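Local coordinates for amidohydrolase 3 domain-containing protein (Pyrococcus horikoshii, PDB 3IGH) that is an uncharacterised metal-dependent amidohydrolase that probably hydrolyses carbon-nitrogen bonds other than peptide bonds, at residues 4-9 and 22-27; 10-15 and 472-477; 58-63 and 466-471. All blocks are in the same frame, centred on the assembly; numbering follows the deposited sequence.

Contact 1: 4-9 and 22-27; sequences KALING and SGLVIS
The peptide groups of Lys4 and Leu6 meet those of Ile26 and Leu24 as neighbours in an antiparallel pair of strands, the two inner strands of a four-stranded mixed sheet. Lys4, Leu6, Leu24 and Ile26 line one face, while Ala5 and Val25 project from the other, where both touch Val44 of helix 37-47. Four backbone hydrogen bonds link the strands: Lys4 N to Ile26 O, Ile26 N to Lys4 O, Leu6 N to Leu24 O and Leu24 N to Leu6 O. Between these hydrogen-bonded pairs sits the non-hydrogen-bonded pair Ala5 and Val25, where Ala5 CA makes a CA-H...O contact of 3.2 Å with Leu24 O.

On the face of Lys4, Leu6, Leu24 and Ile26 the side chains run abreast. Leu6 CD1 lies 4.1 Å from Leu24 CD1, and Leu6 CG is also 4.1 Å from Ile26 CD1, which crosses it at a slant. Tyr467 packs on both Leu6 and Ile26, so this face looks toward strand 467-470. Lys4 runs beside Ile26, then bends in its outer half (chi3 131°, chi4 130°) to give NZ a weak hydrogen bond to Tyr467 OH. That turn also sets Lys4 NZ 4.2 Å from Ile26 CD1.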
ATOM      1  N   LYS A   4      -7.366  24.082   8.892  1.00 64.70           N
ATOM      2  CA  LYS A   4      -6.783  25.403   8.804  1.00 59.76           C
ATOM      3  C   LYS A   4      -7.245  26.254   7.650  1.00 57.41           C
ATOM      4  O   LYS A   4      -7.667  25.749   6.645  1.00 53.13           O
ATOM      5  CB  LYS A   4      -5.278  25.338   8.877  1.00 61.43           C
ATOM      6  CG  LYS A   4      -4.630  24.821   7.668  1.00 66.65           C
ATOM      7  CD  LYS A   4      -3.124  24.969   7.723  1.00 67.81           C
ATOM      8  CE  LYS A   4      -2.452  23.655   7.358  1.00 88.72           C
ATOM      9  NZ  LYS A   4      -1.381  23.725   6.320  1.00 90.53           N
ATOM     10  N   ALA A   5      -7.177  27.559   7.820  1.00 48.60           N
ATOM     11  CA  ALA A   5      -7.450  28.498   6.742  1.00 53.04           C
ATOM     12  C   ALA A   5      -6.193  29.268   6.354  1.00 55.36           C
ATOM     13  O   ALA A   5      -5.404  29.660   7.214  1.00 55.53           O
ATOM     14  CB  ALA A   5      -8.573  29.455   7.116  1.00 50.30           C
ATOM     15  N   LEU A   6      -6.003  29.439   5.049  1.00 52.76           N
ATOM     16  CA  LEU A   6      -4.999  30.339   4.505  1.00 48.41           C
ATOM     17  C   LEU A   6      -5.783  31.518   3.960  1.00 46.07           C
ATOM     18  O   LEU A   6      -6.556  31.361   3.016  1.00 47.49           O
ATOM     19  CB  LEU A   6      -4.209  29.679   3.366  1.00 47.60           C
ATOM     20  CG  LEU A   6      -3.358  28.419   3.553  1.00 49.82           C
ATOM     21  CD1 LEU A   6      -2.531  28.173   2.291  1.00 43.71           C
ATOM     22  CD2 LEU A   6      -2.441  28.510   4.765  1.00 54.07           C
ATOM     23  N   ILE A   7      -5.603  32.689   4.574  1.00 46.58           N
ATOM     24  CA  ILE A   7      -6.416  33.870   4.263  1.00 49.36           C
ATOM     25  C   ILE A   7      -5.546  35.096   3.985  1.00 47.21           C
ATOM     26  O   ILE A   7      -4.351  35.096   4.303  1.00 47.04           O
ATOM     27  CB  ILE A   7      -7.405  34.223   5.420  1.00 51.06           C
ATOM     28  CG1 ILE A   7      -6.647  34.581   6.708  1.00 47.90           C
ATOM     29  CG2 ILE A   7      -8.420  33.095   5.653  1.00 50.99           C
ATOM     30  CD1 ILE A   7      -7.323  35.644   7.539  1.00 60.60           C
ATOM     31  N   ASN A   8      -6.167  36.132   3.413  1.00 52.82           N
ATOM     32  CA  ASN A   8      -5.536  37.443   3.171  1.00 56.27           C
ATOM     33  C   ASN A   8      -4.269  37.326   2.318  1.00 55.30           C
ATOM     34  O   ASN A   8      -3.173  37.761   2.701  1.00 53.12           O
ATOM     35  CB  ASN A   8      -5.283  38.191   4.495  1.00 58.66           C
ATOM     36  CG  ASN A   8      -4.854  39.638   4.287  1.00 66.57           C
ATOM     37  OD1 ASN A   8      -5.445  40.369   3.489  1.00 71.03           O
ATOM     38  ND2 ASN A   8      -3.811  40.051   5.003  1.00 52.18           N
ATOM     39  N   GLY A   9      -4.435  36.684   1.169  1.00 54.57           N
ATOM     40  CA  GLY A   9      -3.340  36.471   0.242  1.00 48.98           C
ATOM     41  C   GLY A   9      -3.879  36.193  -1.133  1.00 41.72           C
ATOM     42  O   GLY A   9      -5.090  36.192  -1.347  1.00 46.25           O
ATOM     43  N   SER A  22      -8.797  34.211  -2.671  1.00 48.84           N
ATOM     44  CA  SER A  22      -8.178  34.903  -1.549  1.00 50.32           C
ATOM     45  C   SER A  22      -8.162  34.058  -0.275  1.00 50.21           C
ATOM     46  O   SER A  22      -7.526  34.431   0.715  1.00 47.16           O
ATOM     47  CB  SER A  22      -8.844  36.270  -1.304  1.00 51.43           C
ATOM     48  OG  SER A  22     -10.246  36.140  -1.133  1.00 48.91           O
ATOM     49  N   GLY A  23      -8.837  32.911  -0.310  1.00 46.81           N
ATOM     50  CA  GLY A  23      -8.916  32.045   0.859  1.00 44.29           C
ATOM     51  C   GLY A  23      -9.001  30.566   0.541  1.00 42.55           C
ATOM     52  O   GLY A  23      -9.701  30.167  -0.387  1.00 43.20           O
ATOM     53  N   LEU A  24      -8.276  29.765   1.321  1.00 43.11           N
ATOM     54  CA  LEU A  24      -8.330  28.304   1.243  1.00 46.28           C
ATOM     55  C   LEU A  24      -8.687  27.727   2.598  1.00 41.55           C
ATOM     56  O   LEU A  24      -8.250  28.244   3.619  1.00 42.94           O
ATOM     57  CB  LEU A  24      -6.969  27.713   0.847  1.00 45.47           C
ATOM     58  CG  LEU A  24      -6.458  27.605  -0.587  1.00 50.32           C
ATOM     59  CD1 LEU A  24      -5.176  26.785  -0.581  1.00 45.46           C
ATOM     60  CD2 LEU A  24      -7.475  26.970  -1.514  1.00 42.39           C
ATOM     61  N   VAL A  25      -9.473  26.652   2.607  1.00 42.96           N
ATOM     62  CA  VAL A  25      -9.642  25.850   3.822  1.00 43.76           C
ATOM     63  C   VAL A  25      -9.072  24.465   3.578  1.00 40.43           C
ATOM     64  O   VAL A  25      -9.400  23.827   2.579  1.00 43.64           O
ATOM     65  CB  VAL A  25     -11.118  25.742   4.285  1.00 41.83           C
ATOM     66  CG1 VAL A  25     -11.201  24.997   5.610  1.00 46.02           C
ATOM     67  CG2 VAL A  25     -11.731  27.118   4.444  1.00 49.99           C
ATOM     68  N   ILE A  26      -8.215  24.016   4.492  1.00 37.63           N
ATOM     69  CA  ILE A  26      -7.555  22.724   4.379  1.00 45.40           C
ATOM     70  C   ILE A  26      -7.958  21.810   5.533  1.00 47.06           C
ATOM     71  O   ILE A  26      -7.882  22.191   6.706  1.00 47.20           O
ATOM     72  CB  ILE A  26      -6.010  22.868   4.345  1.00 43.20           C
ATOM     73  CG1 ILE A  26      -5.577  23.739   3.160  1.00 45.54           C
ATOM     74  CG2 ILE A  26      -5.322  21.494   4.281  1.00 39.25           C
ATOM     75  CD1 ILE A  26      -4.256  24.433   3.387  1.00 47.27           C
ATOM     76  N   SER A  27      -8.390  20.605   5.180  1.00 41.37           N
ATOM     77  CA  SER A  27      -8.702  19.573   6.154  1.00 48.73           C
ATOM     78  C   SER A  27      -7.931  18.301   5.830  1.00 44.57           C
ATOM     79  O   SER A  27      -8.107  17.750   4.739  1.00 46.15           O
ATOM     80  CB  SER A  27     -10.201  19.280   6.129  1.00 52.11           C
ATOM     81  OG  SER A  27     -10.504  18.210   7.001  1.00 58.74           O
TER

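Contact 2: 10-15 and 472-477; sequences TIYTSF and RDPLVV. With SO4 (sulfate ion), chain D; SO4 (sulfate ion), chain T.
Tyr12 reaches from strand 10-14 into the turn of Asp473, Pro474 and Leu475. Its CB points toward that turn, and with CG anti to the carbonyl carbon (chi1 -71°) the ring extends the same way. Two aliphatic groups approach the ring obliquely from one side, Leu475 CD1 3.9 Å from Tyr12 CE1 and Pro474 CD 3.9 Å from Tyr12 CE2. At the tip, Tyr12 OH makes a weak hydrogen bond, its proton not settled, of 2.7 Å with Asp473 OD2, the ring and carboxylate planes lying 27° apart. The same OD2 accepts Leu475 N at 3.2 Å, from above the carboxylate plane, making an Asx turn. Leu475 CD2 lies 4.1 Å from Phe15 CE1.

Arg472 heads the other way, with Val477 CG1 over one face of its guanidinium. Its NE donates to O4 of the chain D sulfate at 3.0 Å, its NH2 to O2 of that ion at 2.8 Å, and its NH1 to the chain T sulfate. With a leucine here, the chain D sulfate would probably lose its charged mate and rest mainly on backbone N-H groups. Tag residues His481 and His483 help bind these ions, so these need not be natural sites. The contact is thus apolar packing closed by one carboxylate oxygen that takes the Leu475 N-H and lies against the Tyr12 hydroxyl, which would probably suit a charged aspartate.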
ATOM      1  N   THR A  10      -2.973  35.962  -2.074  1.00 37.51           N
ATOM      2  CA  THR A  10      -3.367  35.674  -3.440  1.00 43.30           C
ATOM      3  C   THR A  10      -2.996  34.229  -3.734  1.00 42.69           C
ATOM      4  O   THR A  10      -1.816  33.877  -3.835  1.00 43.52           O
ATOM      5  CB  THR A  10      -2.696  36.638  -4.430  1.00 46.60           C
ATOM      6  OG1 THR A  10      -3.144  37.973  -4.164  1.00 49.30           O
ATOM      7  CG2 THR A  10      -3.034  36.274  -5.865  1.00 43.72           C
ATOM      8  N   ILE A  11      -4.021  33.398  -3.854  1.00 44.54           N
ATOM      9  CA  ILE A  11      -3.823  31.965  -4.011  1.00 41.06           C
ATOM     10  C   ILE A  11      -4.207  31.566  -5.420  1.00 34.99           C
ATOM     11  O   ILE A  11      -5.365  31.684  -5.803  1.00 36.33           O
ATOM     12  CB  ILE A  11      -4.665  31.167  -2.988  1.00 38.84           C
ATOM     13  CG1 ILE A  11      -4.287  31.585  -1.562  1.00 38.73           C
ATOM     14  CG2 ILE A  11      -4.467  29.657  -3.191  1.00 38.86           C
ATOM     15  CD1 ILE A  11      -5.450  31.639  -0.610  1.00 46.64           C
ATOM     16  N   TYR A  12      -3.223  31.108  -6.192  1.00 38.08           N
ATOM     17  CA  TYR A  12      -3.486  30.540  -7.518  1.00 34.23           C
ATOM     18  C   TYR A  12      -3.898  29.087  -7.341  1.00 36.84           C
ATOM     19  O   TYR A  12      -3.141  28.294  -6.789  1.00 41.40           O
ATOM     20  CB  TYR A  12      -2.236  30.623  -8.404  1.00 38.00           C
ATOM     21  CG  TYR A  12      -1.894  32.030  -8.838  1.00 44.23           C
ATOM     22  CD1 TYR A  12      -2.476  32.582  -9.973  1.00 40.87           C
ATOM     23  CD2 TYR A  12      -1.000  32.813  -8.107  1.00 43.60           C
ATOM     24  CE1 TYR A  12      -2.175  33.875 -10.378  1.00 47.64           C
ATOM     25  CE2 TYR A  12      -0.695  34.110  -8.504  1.00 51.92           C
ATOM     26  CZ  TYR A  12      -1.288  34.634  -9.643  1.00 49.33           C
ATOM     27  OH  TYR A  12      -1.003  35.919 -10.056  1.00 55.20           O
ATOM     28  N   THR A  13      -5.099  28.746  -7.795  1.00 35.83           N
ATOM     29  CA  THR A  13      -5.602  27.386  -7.650  1.00 39.94           C
ATOM     30  C   THR A  13      -5.422  26.591  -8.928  1.00 43.62           C
ATOM     31  O   THR A  13      -5.445  25.366  -8.898  1.00 37.64           O
ATOM     32  CB  THR A  13      -7.098  27.335  -7.244  1.00 42.08           C
ATOM     33  OG1 THR A  13      -7.914  27.800  -8.327  1.00 46.45           O
ATOM     34  CG2 THR A  13      -7.357  28.170  -5.988  1.00 37.75           C
ATOM     35  N   SER A  14      -5.258  27.297 -10.045  1.00 36.96           N
ATOM     36  CA  SER A  14      -5.124  26.672 -11.361  1.00 41.51           C
ATOM     37  C   SER A  14      -4.409  27.649 -12.290  1.00 43.79           C
ATOM     38  O   SER A  14      -4.535  28.866 -12.128  1.00 41.12           O
ATOM     39  CB  SER A  14      -6.511  26.315 -11.911  1.00 41.11           C
ATOM     40  OG  SER A  14      -6.426  25.697 -13.174  1.00 52.38           O
ATOM     41  N   PHE A  15      -3.646  27.121 -13.245  1.00 39.54           N
ATOM     42  CA  PHE A  15      -2.918  27.973 -14.192  1.00 39.61           C
ATOM     43  C   PHE A  15      -3.544  27.950 -15.590  1.00 43.43           C
ATOM     44  O   PHE A  15      -3.599  28.983 -16.256  1.00 44.05           O
ATOM     45  CB  PHE A  15      -1.431  27.603 -14.251  1.00 38.16           C
ATOM     46  CG  PHE A  15      -0.652  28.004 -13.028  1.00 39.21           C
ATOM     47  CD1 PHE A  15      -0.413  29.349 -12.743  1.00 33.40           C
ATOM     48  CD2 PHE A  15      -0.143  27.037 -12.169  1.00 34.09           C
ATOM     49  CE1 PHE A  15       0.304  29.724 -11.607  1.00 42.10           C
ATOM     50  CE2 PHE A  15       0.585  27.406 -11.030  1.00 39.30           C
ATOM     51  CZ  PHE A  15       0.807  28.747 -10.752  1.00 40.41           C
ATOM     52  N   ARG A 472       6.236  37.008  -4.043  1.00 43.75           N
ATOM     53  CA  ARG A 472       5.779  37.704  -5.239  1.00 45.12           C
ATOM     54  C   ARG A 472       4.956  36.807  -6.160  1.00 49.05           C
ATOM     55  O   ARG A 472       4.995  35.578  -6.047  1.00 42.25           O
ATOM     56  CB  ARG A 472       6.974  38.249  -6.010  1.00 44.39           C
ATOM     57  CG  ARG A 472       7.761  39.349  -5.304  1.00 54.49           C
ATOM     58  CD  ARG A 472       9.143  39.496  -5.914  1.00 65.39           C
ATOM     59  NE  ARG A 472       9.940  38.282  -5.757  1.00 60.48           N
ATOM     60  CZ  ARG A 472      11.176  38.129  -6.225  1.00 66.40           C
ATOM     61  NH1 ARG A 472      11.764  39.112  -6.893  1.00 63.11           N
ATOM     62  NH2 ARG A 472      11.825  36.988  -6.031  1.00 57.62           N
ATOM     63  N   ASP A 473       4.206  37.452  -7.053  1.00 43.00           N
ATOM     64  CA  ASP A 473       3.408  36.816  -8.100  1.00 45.32           C
ATOM     65  C   ASP A 473       4.345  36.048  -9.032  1.00 47.45           C
ATOM     66  O   ASP A 473       5.124  36.674  -9.759  1.00 46.23           O
ATOM     67  CB  ASP A 473       2.656  37.924  -8.858  1.00 43.56           C
ATOM     68  CG  ASP A 473       1.760  37.411  -9.990  1.00 55.97           C
ATOM     69  OD1 ASP A 473       1.084  38.264 -10.612  1.00 44.30           O
ATOM     70  OD2 ASP A 473       1.704  36.193 -10.269  1.00 47.39           O
ATOM     71  N   PRO A 474       4.250  34.693  -9.038  1.00 46.63           N
ATOM     72  CA  PRO A 474       5.184  33.846  -9.800  1.00 46.47           C
ATOM     73  C   PRO A 474       5.142  34.086 -11.307  1.00 40.22           C
ATOM     74  O   PRO A 474       6.122  33.807 -11.999  1.00 47.59           O
ATOM     75  CB  PRO A 474       4.710  32.421  -9.486  1.00 47.47           C
ATOM     76  CG  PRO A 474       3.282  32.570  -9.068  1.00 46.35           C
ATOM     77  CD  PRO A 474       3.239  33.879  -8.335  1.00 42.04           C
ATOM     78  N   LEU A 475       4.022  34.613 -11.800  1.00 37.35           N
ATOM     79  CA  LEU A 475       3.844  34.909 -13.217  1.00 40.29           C
ATOM     80  C   LEU A 475       4.611  36.157 -13.681  1.00 44.72           C
ATOM     81  O   LEU A 475       4.711  36.426 -14.879  1.00 44.27           O
ATOM     82  CB  LEU A 475       2.355  35.081 -13.523  1.00 40.20           C
ATOM     83  CG  LEU A 475       1.433  33.899 -13.219  1.00 44.68           C
ATOM     84  CD1 LEU A 475       0.003  34.263 -13.571  1.00 45.20           C
ATOM     85  CD2 LEU A 475       1.873  32.663 -13.991  1.00 43.85           C
ATOM     86  N   VAL A 476       5.171  36.889 -12.725  1.00 45.86           N
ATOM     87  CA  VAL A 476       5.636  38.248 -12.950  1.00 51.07           C
ATOM     88  C   VAL A 476       7.101  38.421 -12.517  1.00 56.63           C
ATOM     89  O   VAL A 476       7.729  39.460 -12.766  1.00 56.60           O
ATOM     90  CB  VAL A 476       4.612  39.229 -12.278  1.00 54.06           C
ATOM     91  CG1 VAL A 476       5.241  40.212 -11.296  1.00 64.35           C
ATOM     92  CG2 VAL A 476       3.733  39.894 -13.330  1.00 50.10           C
ATOM     93  N   VAL A 477       7.653  37.372 -11.907  1.00 50.25           N
ATOM     94  CA  VAL A 477       9.044  37.370 -11.449  1.00 51.87           C
ATOM     95  C   VAL A 477       9.938  36.711 -12.498  1.00 59.03           C
ATOM     96  O   VAL A 477       9.538  35.720 -13.123  1.00 50.08           O
ATOM     97  CB  VAL A 477       9.178  36.625 -10.088  1.00 49.71           C
ATOM     98  CG1 VAL A 477      10.596  36.690  -9.530  1.00 49.26           C
ATOM     99  CG2 VAL A 477       8.235  37.211  -9.093  1.00 49.98           C
TER
HETATM  100  S   SO4 D   3       9.796  34.634  -4.110  1.00 56.58           S
HETATM  101  O1  SO4 D   3       9.262  34.386  -2.775  1.00 51.97           O
HETATM  102  O2  SO4 D   3      11.172  35.110  -4.009  1.00 60.80           O
HETATM  103  O3  SO4 D   3       9.797  33.387  -4.862  1.00 50.07           O
HETATM  104  O4  SO4 D   3       8.958  35.609  -4.807  1.00 52.78           O
HETATM  105  S   SO4 T 505      15.189  40.251  -7.114  1.00132.41           S
HETATM  106  O1  SO4 T 505      14.327  40.371  -5.941  1.00128.60           O
HETATM  107  O2  SO4 T 505      16.122  39.143  -6.919  1.00134.46           O
HETATM  108  O3  SO4 T 505      14.373  40.006  -8.300  1.00133.61           O
HETATM  109  O4  SO4 T 505      15.943  41.489  -7.297  1.00136.96           O

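Contact 3: 58-63 and 466-471; sequences YVMPAF and EYIILD. With SO4 (sulfate ion), chain D.
Met60 and Ile468 share a first torsion near +60°: Met60 CG (chi1 66°) and Ile468 CG1 (chi1 54°) each stand between the backbone N and the carbonyl carbon. As a pair on one face they rise side by side, and these torsions bring Met60 CG within 3.6 Å of Ile468 CG1. They form one rung where strand 467-470 runs antiparallel to the start of strand 58-68, which in the amidohydrolase barrel is probably the strand that leads into the His-X-His metal motif.

A bend at chi3 (-86°) lays the Met60 methyl on Phe63, with CE 3.9 Å above the ring plane and offset toward the rim. Ile468 CD1 completes the cluster, 3.8 Å from Phe63 CE2, and Leu470 CD1 crosses toward Met60 SD. Tyr443 and Trp409 meet the Phe63 ring edge-to-face, tying this apolar patch to the helical layer. Val59 and Tyr467 pack on the other face, Val59 CG1 being 3.7 Å from Tyr467 CB.

Five backbone bonds knit the strands, the shortest from Leu470 N to Tyr58 O at 2.6 Å. Glu466 continues outward to a salt bridge with Arg255 and a hydrogen bond with Asn230. At the far end, Asp471 N donates almost straight to sulfate O1 (chain D) at 2.7 Å. At the Glu466 end, the bond from Ala62 N (2.9 Å) arrives from above the plane of the Glu466 carbonyl.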
ATOM      1  N   TYR A  58       1.846  35.180  -1.831  1.00 41.73           N
ATOM      2  CA  TYR A  58       1.262  34.455  -2.959  1.00 42.39           C
ATOM      3  C   TYR A  58       1.380  32.946  -2.750  1.00 40.62           C
ATOM      4  O   TYR A  58       2.347  32.465  -2.152  1.00 41.72           O
ATOM      5  CB  TYR A  58       1.906  34.882  -4.284  1.00 44.81           C
ATOM      6  CG  TYR A  58       1.637  36.328  -4.648  1.00 45.12           C
ATOM      7  CD1 TYR A  58       0.691  36.657  -5.616  1.00 47.05           C
ATOM      8  CD2 TYR A  58       2.321  37.371  -4.009  1.00 46.34           C
ATOM      9  CE1 TYR A  58       0.433  37.998  -5.948  1.00 46.67           C
ATOM     10  CE2 TYR A  58       2.073  38.705  -4.332  1.00 50.68           C
ATOM     11  CZ  TYR A  58       1.128  39.010  -5.299  1.00 56.36           C
ATOM     12  OH  TYR A  58       0.881  40.329  -5.612  1.00 63.36           O
ATOM     13  N   VAL A  59       0.380  32.212  -3.221  1.00 38.92           N
ATOM     14  CA  VAL A  59       0.332  30.755  -3.041  1.00 42.27           C
ATOM     15  C   VAL A  59       0.073  30.103  -4.399  1.00 37.24           C
ATOM     16  O   VAL A  59      -0.803  30.545  -5.142  1.00 40.33           O
ATOM     17  CB  VAL A  59      -0.754  30.332  -1.991  1.00 38.49           C
ATOM     18  CG1 VAL A  59      -0.876  28.803  -1.877  1.00 35.88           C
ATOM     19  CG2 VAL A  59      -0.446  30.909  -0.623  1.00 35.04           C
ATOM     20  N   MET A  60       0.853  29.073  -4.730  1.00 31.19           N
ATOM     21  CA  MET A  60       0.630  28.310  -5.965  1.00 33.89           C
ATOM     22  C   MET A  60       0.692  26.809  -5.647  1.00 35.24           C
ATOM     23  O   MET A  60       1.263  26.434  -4.616  1.00 29.22           O
ATOM     24  CB  MET A  60       1.637  28.707  -7.073  1.00 32.32           C
ATOM     25  CG  MET A  60       3.107  28.381  -6.813  1.00 33.40           C
ATOM     26  SD  MET A  60       4.244  28.674  -8.216  1.00 27.41           S
ATOM     27  CE  MET A  60       4.095  27.121  -9.109  1.00 39.40           C
ATOM     28  N   PRO A  61       0.096  25.951  -6.508  1.00 32.98           N
ATOM     29  CA  PRO A  61       0.336  24.521  -6.322  1.00 32.47           C
ATOM     30  C   PRO A  61       1.828  24.219  -6.363  1.00 32.60           C
ATOM     31  O   PRO A  61       2.581  24.859  -7.106  1.00 29.18           O
ATOM     32  CB  PRO A  61      -0.368  23.883  -7.518  1.00 32.22           C
ATOM     33  CG  PRO A  61      -1.427  24.860  -7.897  1.00 33.78           C
ATOM     34  CD  PRO A  61      -0.827  26.206  -7.633  1.00 33.37           C
ATOM     35  N   ALA A  62       2.262  23.272  -5.545  1.00 32.02           N
ATOM     36  CA  ALA A  62       3.679  22.937  -5.494  1.00 31.57           C
ATOM     37  C   ALA A  62       4.127  22.277  -6.801  1.00 32.42           C
ATOM     38  O   ALA A  62       3.298  21.785  -7.576  1.00 30.56           O
ATOM     39  CB  ALA A  62       3.964  22.045  -4.287  1.00 29.97           C
ATOM     40  N   PHE A  63       5.428  22.317  -7.078  1.00 28.16           N
ATOM     41  CA  PHE A  63       5.954  21.663  -8.260  1.00 27.27           C
ATOM     42  C   PHE A  63       5.836  20.138  -8.130  1.00 27.64           C
ATOM     43  O   PHE A  63       5.887  19.580  -7.023  1.00 28.90           O
ATOM     44  CB  PHE A  63       7.404  22.080  -8.531  1.00 29.98           C
ATOM     45  CG  PHE A  63       7.545  23.517  -8.996  1.00 30.68           C
ATOM     46  CD1 PHE A  63       7.307  23.860 -10.328  1.00 29.73           C
ATOM     47  CD2 PHE A  63       7.903  24.520  -8.102  1.00 34.46           C
ATOM     48  CE1 PHE A  63       7.441  25.181 -10.770  1.00 33.39           C
ATOM     49  CE2 PHE A  63       8.041  25.846  -8.528  1.00 33.46           C
ATOM     50  CZ  PHE A  63       7.804  26.178  -9.859  1.00 32.40           C
ATOM     51  N   GLU A 466      -0.968  20.627  -1.512  1.00 34.62           N
ATOM     52  CA  GLU A 466       0.466  20.747  -1.725  1.00 33.98           C
ATOM     53  C   GLU A 466       0.689  22.087  -2.377  1.00 34.57           C
ATOM     54  O   GLU A 466       0.360  22.286  -3.546  1.00 34.43           O
ATOM     55  CB  GLU A 466       1.007  19.633  -2.637  1.00 37.87           C
ATOM     56  CG  GLU A 466       0.628  18.220  -2.219  1.00 40.06           C
ATOM     57  CD  GLU A 466       1.324  17.747  -0.957  1.00 46.27           C
ATOM     58  OE1 GLU A 466       2.108  18.507  -0.358  1.00 51.22           O
ATOM     59  OE2 GLU A 466       1.088  16.591  -0.566  1.00 42.16           O
ATOM     60  N   TYR A 467       1.229  23.015  -1.603  1.00 34.13           N
ATOM     61  CA  TYR A 467       1.366  24.376  -2.070  1.00 36.08           C
ATOM     62  C   TYR A 467       2.689  24.948  -1.620  1.00 37.92           C
ATOM     63  O   TYR A 467       3.333  24.421  -0.701  1.00 35.45           O
ATOM     64  CB  TYR A 467       0.183  25.240  -1.574  1.00 35.60           C
ATOM     65  CG  TYR A 467       0.083  25.324  -0.062  1.00 34.95           C
ATOM     66  CD1 TYR A 467       0.817  26.273   0.657  1.00 36.93           C
ATOM     67  CD2 TYR A 467      -0.747  24.456   0.649  1.00 35.34           C
ATOM     68  CE1 TYR A 467       0.741  26.348   2.040  1.00 42.23           C
ATOM     69  CE2 TYR A 467      -0.833  24.525   2.041  1.00 46.50           C
ATOM     70  CZ  TYR A 467      -0.088  25.475   2.726  1.00 48.25           C
ATOM     71  OH  TYR A 467      -0.161  25.557   4.099  1.00 49.86           O
ATOM     72  N   ILE A 468       3.100  26.026  -2.277  1.00 34.19           N
ATOM     73  CA  ILE A 468       4.269  26.779  -1.850  1.00 31.92           C
ATOM     74  C   ILE A 468       3.874  28.237  -1.668  1.00 37.72           C
ATOM     75  O   ILE A 468       2.980  28.737  -2.358  1.00 35.98           O
ATOM     76  CB  ILE A 468       5.491  26.609  -2.812  1.00 37.01           C
ATOM     77  CG1 ILE A 468       5.136  26.945  -4.264  1.00 35.66           C
ATOM     78  CG2 ILE A 468       6.020  25.174  -2.749  1.00 46.72           C
ATOM     79  CD1 ILE A 468       6.279  26.674  -5.257  1.00 37.12           C
ATOM     80  N   ILE A 469       4.512  28.896  -0.711  1.00 38.84           N
ATOM     81  CA  ILE A 469       4.211  30.290  -0.396  1.00 39.94           C
ATOM     82  C   ILE A 469       5.327  31.166  -0.959  1.00 32.98           C
ATOM     83  O   ILE A 469       6.510  30.931  -0.701  1.00 36.36           O
ATOM     84  CB  ILE A 469       4.017  30.506   1.139  1.00 37.78           C
ATOM     85  CG1 ILE A 469       2.864  29.625   1.653  1.00 41.68           C
ATOM     86  CG2 ILE A 469       3.740  31.982   1.460  1.00 45.01           C
ATOM     87  CD1 ILE A 469       2.537  29.781   3.140  1.00 46.85           C
ATOM     88  N   LEU A 470       4.944  32.163  -1.751  1.00 38.44           N
ATOM     89  CA  LEU A 470       5.915  33.048  -2.390  1.00 43.39           C
ATOM     90  C   LEU A 470       5.722  34.508  -1.965  1.00 44.79           C
ATOM     91  O   LEU A 470       4.615  34.912  -1.591  1.00 43.22           O
ATOM     92  CB  LEU A 470       5.842  32.903  -3.917  1.00 37.90           C
ATOM     93  CG  LEU A 470       5.951  31.482  -4.500  1.00 37.18           C
ATOM     94  CD1 LEU A 470       5.682  31.496  -5.983  1.00 45.38           C
ATOM     95  CD2 LEU A 470       7.308  30.837  -4.207  1.00 40.52           C
ATOM     96  N   ASP A 471       6.804  35.286  -2.007  1.00 44.97           N
ATOM     97  CA  ASP A 471       6.737  36.719  -1.690  1.00 51.31           C
ATOM     98  C   ASP A 471       6.099  37.518  -2.823  1.00 46.71           C
ATOM     99  O   ASP A 471       5.502  38.567  -2.594  1.00 49.41           O
ATOM    100  CB  ASP A 471       8.128  37.282  -1.395  1.00 49.61           C
ATOM    101  CG  ASP A 471       8.634  36.909  -0.012  1.00 63.11           C
ATOM    102  OD1 ASP A 471       7.807  36.572   0.867  1.00 58.49           O
ATOM    103  OD2 ASP A 471       9.867  36.965   0.196  1.00 63.24           O
TER
HETATM  104  S   SO4 D   3       9.796  34.634  -4.110  1.00 56.58           S
HETATM  105  O1  SO4 D   3       9.262  34.386  -2.775  1.00 51.97           O
HETATM  106  O2  SO4 D   3      11.172  35.110  -4.009  1.00 60.80           O
HETATM  107  O3  SO4 D   3       9.797  33.387  -4.862  1.00 50.07           O
HETATM  108  O4  SO4 D   3       8.958  35.609  -4.807  1.00 52.78           O

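From the N terminus, strand 3-7 leads into strand 10-14, and the chain returns at 23-27 to close contact 1, a short loop of twelve residues. Because 10-15 lies inside that loop while its partner 472-477 lies near the C terminus, contacts 1 and 2 cross. Contact 3 opens after contact 1 is complete, and both its segments fall within the span that contact 2 encloses, which holds nearly the whole barrel. Strands 10-14 and 58-68 are neighbours, with Tyr12 N 2.7 Å from Val59 O, a probable hydrogen bond. Contact 1 lies within the small N-terminal sheet, while contacts 2 and 3 bring the C-terminal chain against strands 10-14 and 58-68, the latter probably the first barrel strand.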